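Local coordinates for protein GphF (Cystobacter violaceus, PDB 6MFC) that probably decarboxylates an acyl group on its carrier to start polyketide biosynthesis, using a GNAT-like fold put to a use other than acetyl transfer, at residues G95-L101 / I198-E204; R154-Y158 / Y168-V172; V183-H187 / V213-H217. All coordinates share one frame; numbering follows the deposited sequence.

Contact 1 (G95-L101 / I198-E204). With GOL (glycerol), chain D.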
# COMPACT_ATOMS: atom_id res chain seq x y z
N GLY A 95 2.09 -0.19 -16.37
CA GLY A 95 1.51 -1.41 -16.92
C GLY A 95 1.78 -2.65 -16.09
O GLY A 95 1.95 -3.74 -16.65
N ALA A 96 1.82 -2.50 -14.77
CA ALA A 96 2.10 -3.60 -13.87
C ALA A 96 0.79 -4.19 -13.34
O ALA A 96 -0.16 -3.45 -13.07
CB ALA A 96 2.97 -3.14 -12.70
N ARG A 97 0.76 -5.51 -13.20
CA ARG A 97 -0.37 -6.20 -12.59
C ARG A 97 -0.11 -6.40 -11.10
O ARG A 97 1.03 -6.42 -10.64
CB ARG A 97 -0.60 -7.55 -13.27
CG ARG A 97 -0.84 -7.45 -14.77
CD ARG A 97 -2.29 -7.12 -15.10
NE ARG A 97 -3.11 -8.32 -15.16
CZ ARG A 97 -4.34 -8.36 -15.66
NH1 ARG A 97 -4.90 -7.26 -16.16
NH2 ARG A 97 -5.02 -9.50 -15.67
N HIS A 98 -1.21 -6.52 -10.34
CA HIS A 98 -1.09 -6.68 -8.89
C HIS A 98 -0.43 -8.01 -8.54
O HIS A 98 0.40 -8.07 -7.62
CB HIS A 98 -2.47 -6.59 -8.24
CG HIS A 98 -2.44 -6.61 -6.75
ND1 HIS A 98 -1.73 -5.69 -6.01
CD2 HIS A 98 -3.04 -7.43 -5.85
CE1 HIS A 98 -1.88 -5.95 -4.72
NE2 HIS A 98 -2.67 -7.00 -4.60
N SER A 99 -0.78 -9.08 -9.25
CA SER A 99 -0.24 -10.39 -8.93
C SER A 99 1.19 -10.56 -9.42
O SER A 99 1.98 -11.27 -8.79
CB SER A 99 -1.14 -11.48 -9.53
OG SER A 99 -1.40 -11.23 -10.89
N GLU A 100 1.54 -9.92 -10.53
CA GLU A 100 2.85 -10.10 -11.16
C GLU A 100 3.80 -8.98 -10.75
O GLU A 100 4.37 -8.27 -11.58
CB GLU A 100 2.70 -10.16 -12.67
CG GLU A 100 1.36 -10.71 -13.14
CD GLU A 100 1.16 -10.53 -14.64
OE1 GLU A 100 2.14 -10.23 -15.34
OE2 GLU A 100 0.01 -10.69 -15.11
N LEU A 101 3.99 -8.83 -9.43
CA LEU A 101 4.79 -7.74 -8.90
C LEU A 101 6.18 -8.14 -8.43
O LEU A 101 7.04 -7.26 -8.29
CB LEU A 101 4.06 -7.05 -7.73
CG LEU A 101 2.99 -6.03 -8.09
CD1 LEU A 101 2.46 -5.35 -6.84
CD2 LEU A 101 3.53 -5.00 -9.08
N ILE A 198 -3.03 2.96 -13.47
CA ILE A 198 -2.72 1.71 -14.16
C ILE A 198 -4.04 1.03 -14.49
O ILE A 198 -4.74 0.54 -13.60
CB ILE A 198 -1.82 0.80 -13.32
CG1 ILE A 198 -0.56 1.54 -12.89
CG2 ILE A 198 -1.47 -0.46 -14.09
CD1 ILE A 198 0.27 0.78 -11.88
N SER A 199 -4.40 1.00 -15.77
CA SER A 199 -5.63 0.35 -16.19
C SER A 199 -5.49 -1.16 -16.06
O SER A 199 -4.48 -1.74 -16.47
CB SER A 199 -5.98 0.73 -17.63
OG SER A 199 -6.27 2.11 -17.74
N GLY A 200 -6.51 -1.80 -15.48
CA GLY A 200 -6.48 -3.24 -15.30
C GLY A 200 -5.41 -3.72 -14.35
O GLY A 200 -4.96 -4.87 -14.45
N TYR A 201 -4.99 -2.87 -13.41
CA TYR A 201 -3.96 -3.26 -12.45
C TYR A 201 -4.42 -4.44 -11.59
O TYR A 201 -3.64 -5.36 -11.32
CB TYR A 201 -3.59 -2.07 -11.57
CG TYR A 201 -2.75 -2.42 -10.36
CD1 TYR A 201 -1.36 -2.46 -10.45
CD2 TYR A 201 -3.33 -2.68 -9.13
CE1 TYR A 201 -0.58 -2.77 -9.35
CE2 TYR A 201 -2.56 -3.00 -8.03
CZ TYR A 201 -1.19 -3.04 -8.14
OH TYR A 201 -0.41 -3.35 -7.05
N ARG A 202 -5.68 -4.42 -11.17
CA ARG A 202 -6.21 -5.42 -10.23
C ARG A 202 -7.64 -5.73 -10.65
O ARG A 202 -8.60 -5.17 -10.10
CB ARG A 202 -6.14 -4.91 -8.79
CG ARG A 202 -6.33 -5.96 -7.72
CD ARG A 202 -6.09 -5.35 -6.35
NE ARG A 202 -6.16 -6.33 -5.28
CZ ARG A 202 -5.99 -6.04 -3.99
NH1 ARG A 202 -5.74 -4.79 -3.62
NH2 ARG A 202 -6.07 -7.00 -3.08
N PRO A 203 -7.82 -6.62 -11.62
CA PRO A 203 -9.17 -6.84 -12.19
C PRO A 203 -10.21 -7.28 -11.18
O PRO A 203 -11.40 -7.04 -11.41
CB PRO A 203 -8.93 -7.93 -13.24
CG PRO A 203 -7.49 -7.78 -13.61
CD PRO A 203 -6.79 -7.38 -12.34
N GLU A 204 -9.82 -7.90 -10.06
CA GLU A 204 -10.79 -8.28 -9.04
C GLU A 204 -11.23 -7.10 -8.19
O GLU A 204 -12.19 -7.23 -7.42
CB GLU A 204 -10.23 -9.38 -8.15
CG GLU A 204 -9.00 -8.99 -7.34
CD GLU A 204 -7.70 -9.20 -8.10
OE1 GLU A 204 -7.75 -9.38 -9.33
OE2 GLU A 204 -6.63 -9.20 -7.45
C1 GOL D . -2.16 -6.34 -1.28
O1 GOL D . -1.61 -5.67 -0.19
C2 GOL D . -3.05 -7.47 -0.71
O2 GOL D . -3.56 -8.28 -1.71
C3 GOL D . -4.16 -6.73 0.08
O3 GOL D . -4.63 -5.71 -0.74
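Two loop segments run past each other here, the CA atoms of Arg97 and Tyr201 coming within 4.6 Å, and one backbone bond joins them: His98 N donates to Tyr201 O at 2.9 Å. The rings of the same two residues supply a second bond. His98 ND1 lies 2.9 Å from Tyr201 OH, nearly straight at 170°, with the hydroxyl at the imidazole edge near its plane; either could be the donor. His98 CB meanwhile packs over the phenol face, a CH-pi contact, and Leu101 CD1 also touches the hydroxyl, its side chain crossing that of Tyr201 at about a right angle. With CG of His98 trans to its backbone N (chi1 -174°), the imidazole also runs alongside the extended side chain of Arg202. The Arg202 guanidinium stacks on it, centres 4.0 Å apart and planes at 28°, while Arg202 CD sits over the same ring. In the GNAT-like fold these loops follow strands 77-87 and 193-198, the latter through a type II turn from Ile198 to Tyr201; Tyr201 and Ile198 both rest on Val152 of strand 148-153. His98 and Arg202 together hold a glycerol, probably from the crystallisation liquor: His98 NE2 is hydrogen-bonded to its O2, and both terminal nitrogens of Arg202 donate to its O3. Leu115 O of strand 111-119 binds the same molecule. On the exposed side Pro203 CG lies over one face of the Arg97 guanidinium, 3.6 Å from Arg97 NH2, and Arg97 NH1 is 2.9 Å from Gly200 O.

Contact 2 (R154-Y158 / Y168-V172); sequences RCGDY and YEDYV
Tyr158 and Tyr168 meet edge to face: Tyr168 CD1 stands over the centre of the Tyr158 ring, 3.7 Å above its plane, with the ring planes at 83° and centroids 5.1 Å apart. Tyr171 completes the aromatic cluster at the rim of Tyr158. The side chains of Tyr158 and Tyr171 run alongside one another but point opposite ways, Tyr158 CD1 against Tyr171 CD2 at 3.4 Å, with the planes inclined at 37° in an oblique pair. Cys155 fills the other end of the contact. Its SG lies 3.7 Å from Val172 CG2 and makes oblique sulfur-aromatic contacts with the rings of both Tyr168 and Tyr171; CB points toward the helix, and with SG trans to the carbonyl carbon (chi1 -69°) the sulfur meets all three side chains. Val172 CG2 in turn lies over a face of the Tyr168 ring, a contact between helix residues one turn apart.

No hydrogen bond crosses between the segments; the polar ends are fixed from outside. Asn208 OD1 receives both Tyr168 OH and Cys155 N, tying the phenol of the helix to the backbone of the loop through one shared acceptor. Asp181 OD2 does the same for Tyr171 OH and Asp157 N, and the Asp157 carboxylate forms a salt bridge with Arg160. Loop 154-158 follows strand 148-153 and packs against helix 168-172, whose Tyr168 and Val172 rest on Val213 of strand 212-218, while Cys155 and Val172 also touch Leu184 of helix 182-190.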
# COMPACT_ATOMS: atom_id res chain seq x y z
N ARG A 154 -5.61 2.80 -4.07
CA ARG A 154 -6.93 2.50 -4.61
C ARG A 154 -7.93 3.47 -4.01
O ARG A 154 -7.60 4.29 -3.15
CB ARG A 154 -7.31 1.04 -4.34
CG ARG A 154 -7.30 0.66 -2.87
CD ARG A 154 -7.68 -0.80 -2.67
NE ARG A 154 -8.98 -1.12 -3.24
CZ ARG A 154 -10.13 -1.02 -2.59
NH1 ARG A 154 -10.14 -0.61 -1.33
NH2 ARG A 154 -11.27 -1.33 -3.19
N CYS A 155 -9.18 3.38 -4.48
CA CYS A 155 -10.26 4.23 -4.01
C CYS A 155 -11.28 3.38 -3.26
O CYS A 155 -11.68 2.32 -3.75
CB CYS A 155 -10.93 4.97 -5.17
SG CYS A 155 -9.88 6.23 -5.94
N GLY A 156 -11.70 3.86 -2.09
CA GLY A 156 -12.62 3.11 -1.26
C GLY A 156 -14.08 3.48 -1.45
O GLY A 156 -14.97 2.71 -1.07
N ASP A 157 -14.34 4.64 -2.03
CA ASP A 157 -15.70 5.13 -2.23
C ASP A 157 -15.87 5.69 -3.64
O ASP A 157 -16.38 6.80 -3.84
CB ASP A 157 -16.06 6.19 -1.18
CG ASP A 157 -17.54 6.50 -1.15
OD1 ASP A 157 -18.33 5.72 -1.73
OD2 ASP A 157 -17.91 7.53 -0.55
N TYR A 158 -15.43 4.93 -4.64
CA TYR A 158 -15.65 5.33 -6.02
C TYR A 158 -17.03 4.93 -6.54
O TYR A 158 -17.65 5.72 -7.26
CB TYR A 158 -14.57 4.77 -6.95
CG TYR A 158 -14.87 5.05 -8.40
CD1 TYR A 158 -14.88 6.36 -8.88
CD2 TYR A 158 -15.16 4.03 -9.29
CE1 TYR A 158 -15.16 6.63 -10.20
CE2 TYR A 158 -15.44 4.29 -10.62
CZ TYR A 158 -15.44 5.60 -11.07
OH TYR A 158 -15.72 5.87 -12.39
N TYR A 168 -13.36 7.91 -13.25
CA TYR A 168 -12.36 7.51 -12.26
C TYR A 168 -11.22 8.51 -12.19
O TYR A 168 -10.80 8.91 -11.10
CB TYR A 168 -11.84 6.11 -12.58
CG TYR A 168 -10.95 5.51 -11.52
CD1 TYR A 168 -11.50 4.94 -10.37
CD2 TYR A 168 -9.57 5.49 -11.66
CE1 TYR A 168 -10.69 4.39 -9.39
CE2 TYR A 168 -8.76 4.94 -10.69
CZ TYR A 168 -9.32 4.39 -9.56
OH TYR A 168 -8.52 3.83 -8.59
N GLU A 169 -10.70 8.94 -13.35
CA GLU A 169 -9.57 9.86 -13.35
C GLU A 169 -9.94 11.21 -12.73
O GLU A 169 -9.16 11.77 -11.96
CB GLU A 169 -9.05 10.05 -14.78
CG GLU A 169 -7.84 10.98 -14.87
CD GLU A 169 -7.34 11.16 -16.29
OE1 GLU A 169 -7.78 10.40 -17.18
OE2 GLU A 169 -6.51 12.06 -16.51
N ASP A 170 -11.12 11.73 -13.06
CA ASP A 170 -11.56 12.99 -12.46
C ASP A 170 -11.78 12.83 -10.96
O ASP A 170 -11.43 13.72 -10.18
CB ASP A 170 -12.83 13.49 -13.14
CG ASP A 170 -12.57 14.05 -14.53
OD1 ASP A 170 -11.45 14.54 -14.78
OD2 ASP A 170 -13.49 14.01 -15.37
N TYR A 171 -12.37 11.70 -10.54
CA TYR A 171 -12.57 11.46 -9.12
C TYR A 171 -11.24 11.32 -8.39
O TYR A 171 -11.08 11.85 -7.28
CB TYR A 171 -13.43 10.21 -8.91
CG TYR A 171 -13.56 9.80 -7.47
CD1 TYR A 171 -14.14 10.64 -6.53
CD2 TYR A 171 -13.10 8.56 -7.03
CE1 TYR A 171 -14.26 10.27 -5.21
CE2 TYR A 171 -13.22 8.18 -5.71
CZ TYR A 171 -13.80 9.03 -4.80
OH TYR A 171 -13.92 8.66 -3.48
N VAL A 172 -10.29 10.61 -8.99
CA VAL A 172 -8.98 10.43 -8.36
C VAL A 172 -8.27 11.77 -8.21
O VAL A 172 -7.70 12.07 -7.16
CB VAL A 172 -8.14 9.43 -9.17
CG1 VAL A 172 -6.68 9.51 -8.77
CG2 VAL A 172 -8.67 8.01 -8.96

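Contact 3 (V183-H187 / V213-H217); sequences VLGFH and VIVIH
Polar contact is made by two imidazoles. His187 ND1 and His217 NE2 lie 3.1 Å apart in a hydrogen bond with an angle of 157°, in which either may be the donor. His187 CB points toward the strand, and with CG trans to the carbonyl carbon (chi1 -66°) ND1 is brought to His217. Each nitrogen sits at the edge of the other ring, near its plane, and the rings meet rim to rim. Helix 182-190 here runs nearly parallel to strand 212-218, the axes of the short segments at 20° and 9.9 Å at closest approach, so the helix packs on one face of the central mixed sheet of this GNAT-like fold. The strand sends Val213, Val215 and His217 toward the helix and turns Ile214 and Ile216 away. One CH-pi contact joins the two elements: Val215 CG2 lies over a face of the His187 ring, 4.2 Å from its centroid, while Phe186 CD2 covers the opposite face, a sandwich that would restrict the ring's rotation. Apolar packing comes from Leu184, whose CD2 bridges Val215 CG1 at 3.7 Å and Val213 CG1 at 3.8 Å. A bound pentaethylene glycol, probably from the crystallisation liquor, has its nearest atom about 3 Å from the His187 side chain.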
# COMPACT_ATOMS: atom_id res chain seq x y z
N VAL A 183 -9.14 6.66 1.09
CA VAL A 183 -8.00 5.78 0.91
C VAL A 183 -6.88 6.49 0.16
O VAL A 183 -5.69 6.25 0.43
CB VAL A 183 -8.43 4.49 0.18
CG1 VAL A 183 -7.33 3.45 0.23
CG2 VAL A 183 -9.72 3.95 0.79
N LEU A 184 -7.22 7.38 -0.78
CA LEU A 184 -6.19 8.15 -1.47
C LEU A 184 -5.71 9.32 -0.63
O LEU A 184 -4.51 9.60 -0.58
CB LEU A 184 -6.72 8.63 -2.82
CG LEU A 184 -6.23 7.82 -4.03
CD1 LEU A 184 -6.77 8.40 -5.32
CD2 LEU A 184 -4.71 7.77 -4.05
N GLY A 185 -6.63 10.02 0.04
CA GLY A 185 -6.25 11.11 0.92
C GLY A 185 -5.31 10.70 2.03
O GLY A 185 -4.65 11.57 2.62
N PHE A 186 -5.24 9.41 2.34
CA PHE A 186 -4.26 8.92 3.30
C PHE A 186 -2.84 9.20 2.82
O PHE A 186 -1.99 9.65 3.60
CB PHE A 186 -4.47 7.42 3.54
CG PHE A 186 -3.45 6.80 4.45
CD1 PHE A 186 -3.44 7.09 5.80
CD2 PHE A 186 -2.51 5.90 3.96
CE1 PHE A 186 -2.51 6.51 6.64
CE2 PHE A 186 -1.58 5.32 4.79
CZ PHE A 186 -1.58 5.63 6.14
N HIS A 187 -2.56 8.94 1.55
CA HIS A 187 -1.24 9.23 1.00
C HIS A 187 -1.12 10.68 0.57
O HIS A 187 -0.08 11.31 0.80
CB HIS A 187 -0.94 8.30 -0.17
CG HIS A 187 -0.82 6.86 0.21
ND1 HIS A 187 0.34 6.32 0.72
CD2 HIS A 187 -1.72 5.85 0.17
CE1 HIS A 187 0.16 5.03 0.97
NE2 HIS A 187 -1.09 4.72 0.65
N VAL A 213 -4.02 3.46 -8.65
CA VAL A 213 -3.50 4.82 -8.64
C VAL A 213 -2.08 4.79 -8.09
O VAL A 213 -1.85 4.31 -6.97
CB VAL A 213 -4.39 5.76 -7.81
CG1 VAL A 213 -3.76 7.14 -7.70
CG2 VAL A 213 -5.77 5.85 -8.45
N ILE A 214 -1.13 5.32 -8.86
CA ILE A 214 0.26 5.39 -8.44
C ILE A 214 0.45 6.63 -7.57
O ILE A 214 0.22 7.75 -8.03
CB ILE A 214 1.21 5.41 -9.64
CG1 ILE A 214 1.07 4.12 -10.46
CG2 ILE A 214 2.65 5.60 -9.19
CD1 ILE A 214 1.94 4.08 -11.69
N VAL A 215 0.86 6.43 -6.33
CA VAL A 215 1.22 7.51 -5.43
C VAL A 215 2.74 7.51 -5.26
O VAL A 215 3.38 6.45 -5.26
CB VAL A 215 0.51 7.40 -4.06
CG1 VAL A 215 -1.00 7.49 -4.25
CG2 VAL A 215 0.87 6.09 -3.37
N ILE A 216 3.31 8.70 -5.12
CA ILE A 216 4.76 8.86 -5.01
C ILE A 216 5.06 9.75 -3.81
O ILE A 216 4.62 10.90 -3.77
CB ILE A 216 5.38 9.46 -6.28
CG1 ILE A 216 5.09 8.56 -7.49
CG2 ILE A 216 6.87 9.65 -6.11
CD1 ILE A 216 5.65 9.10 -8.79
N HIS A 217 5.80 9.21 -2.84
CA HIS A 217 6.26 9.97 -1.68
C HIS A 217 7.71 10.37 -1.93
O HIS A 217 8.63 9.59 -1.68
CB HIS A 217 6.14 9.15 -0.40
CG HIS A 217 4.73 8.95 0.07
ND1 HIS A 217 4.10 9.81 0.95
CD2 HIS A 217 3.83 7.97 -0.20
CE1 HIS A 217 2.88 9.37 1.19
NE2 HIS A 217 2.69 8.26 0.51

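How the contacts relate
Along the chain, both segments of contact 2 fall between those of contact 1 and precede those of contact 3, while contacts 1 and 3 interleave. Contacts 2 and 3 are near neighbours, centres 11 Å apart, joined also where Arg154 O and Gly156 N pack on the Val183 side chain, so the successive helices 168-172 and 182-190 share packing beside strand 212-218. The centre of contact 1 lies about 16 Å from those of the other two, and it meets contact 3 through Ile198 and Ile214, on adjacent strands. All three gather around the C-terminal strands of the mixed sheet. Glycerol at contact 1 and pentaethylene glycol near contacts 2 and 3 may mark a pocket in this region.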